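Local coordinates for universal stress protein (Archaeoglobus fulgidus, PDB 6HCD), which is of unknown function but belongs to the universal stress protein A family, whose members are commonly linked to stress responses, at residues D72-E75 with A76-L80. Residues are numbered along the deposited sequence; the frame is centred on the assembly and turned at random.
Sequences DIIE and AKETL
Two successive turns of helix 70-89, the crossover helix of a beta-alpha-beta unit, are joined by i to i+4 backbone hydrogen bonds from Ala76 N to Asp72 O, Lys77 N to Ile73 O and Glu78 N to Ile74 O (2.9 Å). Glu75 O is gripped twice, by Thr79 N at 2.8 Å and by the hydroxyl Thr79 OG1 at 2.9 Å. The amide lies 20° from the carbonyl plane, whereas the hydroxyl donates from above it, 39° out. With OG1 anti to its own carbonyl carbon and beside the backbone N (chi1 -62°), the Thr79 hydroxyl is turned back toward the preceding turn. A valine in its place would probably cost Glu75 O its second donor, leaving the backbone amide to hold it alone. On the solvent-exposed side of the helix, the methyl Ile74 CG2 lies 3.5 Å from the carboxylate oxygen Glu78 OE2, the two side chains crossing at a slant, and Glu78 CG rests against Ile74 O. The buried Ala76 CB lies 3.5 Å from Asp72 O. The inward face, with Ile73 and Leu80, lies on strands 56-62 and 94-100, where Ala76 meets His60, Leu62 and Leu98, while Thr79 touches Val31 and Lys34 in a neighbouring loop.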
loop_
_atom_site.group_PDB
_atom_site.type_symbol
_atom_site.label_atom_id
_atom_site.label_comp_id
_atom_site.label_asym_id
_atom_site.label_seq_id
_atom_site.Cartn_x
_atom_site.Cartn_y
_atom_site.Cartn_z
ATOM N N ASP A 72 -28.893 -3.618 2.076
ATOM C CA ASP A 72 -27.529 -3.191 1.742
ATOM C C ASP A 72 -26.904 -2.451 2.934
ATOM O O ASP A 72 -25.732 -2.662 3.270
ATOM C CB ASP A 72 -27.489 -2.254 0.530
ATOM C CG ASP A 72 -27.691 -2.930 -0.811
ATOM O OD1 ASP A 72 -27.367 -4.129 -0.917
ATOM O OD2 ASP A 72 -28.166 -2.237 -1.740
ATOM N N ILE A 73 -27.690 -1.568 3.555
ATOM C CA ILE A 73 -27.183 -0.714 4.608
ATOM C C ILE A 73 -26.994 -1.548 5.879
ATOM O O ILE A 73 -26.014 -1.362 6.607
ATOM C CB ILE A 73 -28.092 0.506 4.865
ATOM C CG1 ILE A 73 -28.482 1.263 3.594
ATOM C CG2 ILE A 73 -27.401 1.411 5.874
ATOM C CD1 ILE A 73 -27.771 2.582 3.382
ATOM N N ILE A 74 -27.942 -2.456 6.132
ATOM C CA ILE A 74 -27.905 -3.375 7.277
ATOM C C ILE A 74 -26.622 -4.199 7.193
ATOM O O ILE A 74 -25.885 -4.280 8.160
ATOM C CB ILE A 74 -29.164 -4.277 7.328
ATOM C CG1 ILE A 74 -30.447 -3.473 7.548
ATOM C CG2 ILE A 74 -29.017 -5.362 8.382
ATOM C CD1 ILE A 74 -30.382 -2.522 8.715
ATOM N N GLU A 75 -26.386 -4.831 6.040
ATOM C CA GLU A 75 -25.217 -5.680 5.826
ATOM C C GLU A 75 -23.939 -4.860 6.062
ATOM O O GLU A 75 -23.008 -5.326 6.682
ATOM C CB GLU A 75 -25.224 -6.282 4.419
ATOM C CG GLU A 75 -24.238 -7.425 4.250
ATOM C CD GLU A 75 -24.332 -8.177 2.933
ATOM O OE1 GLU A 75 -24.623 -7.532 1.905
ATOM O OE2 GLU A 75 -24.117 -9.408 2.937
ATOM N N ALA A 76 -23.893 -3.630 5.548
ATOM C CA ALA A 76 -22.698 -2.806 5.691
ATOM C C ALA A 76 -22.445 -2.505 7.178
ATOM O O ALA A 76 -21.323 -2.592 7.649
ATOM C CB ALA A 76 -22.841 -1.560 4.872
ATOM N N LYS A 77 -23.506 -2.190 7.922
ATOM C CA LYS A 77 -23.407 -1.912 9.369
ATOM C C LYS A 77 -22.906 -3.159 10.116
ATOM O O LYS A 77 -22.084 -3.059 11.028
ATOM C CB LYS A 77 -24.761 -1.428 9.903
ATOM C CG LYS A 77 -24.950 -1.476 11.411
ATOM C CD LYS A 77 -24.137 -0.449 12.157
ATOM C CE LYS A 77 -24.329 -0.554 13.655
ATOM N NZ LYS A 77 -23.472 -1.612 14.241
ATOM N N GLU A 78 -23.428 -4.329 9.733
ATOM C CA GLU A 78 -23.023 -5.609 10.319
ATOM C C GLU A 78 -21.542 -5.860 10.017
ATOM O O GLU A 78 -20.798 -6.288 10.885
ATOM C CB GLU A 78 -23.895 -6.754 9.791
ATOM C CG GLU A 78 -25.245 -6.878 10.475
ATOM C CD GLU A 78 -26.023 -8.136 10.113
ATOM O OE1 GLU A 78 -25.476 -9.245 10.300
ATOM O OE2 GLU A 78 -27.180 -8.006 9.647
ATOM N N THR A 79 -21.113 -5.588 8.782
ATOM C CA THR A 79 -19.718 -5.754 8.384
ATOM C C THR A 79 -18.817 -4.874 9.263
ATOM O O THR A 79 -17.780 -5.325 9.725
ATOM C CB THR A 79 -19.521 -5.428 6.898
ATOM O OG1 THR A 79 -20.313 -6.357 6.164
ATOM C CG2 THR A 79 -18.076 -5.455 6.450
ATOM N N LEU A 80 -19.217 -3.622 9.492
ATOM C CA LEU A 80 -18.392 -2.680 10.270
ATOM C C LEU A 80 -18.316 -3.107 11.739
ATOM O O LEU A 80 -17.275 -2.985 12.380
ATOM C CB LEU A 80 -18.985 -1.273 10.156
ATOM C CG LEU A 80 -18.840 -0.621 8.785
ATOM C CD1 LEU A 80 -19.531 0.705 8.761
ATOM C CD2 LEU A 80 -17.400 -0.476 8.408
#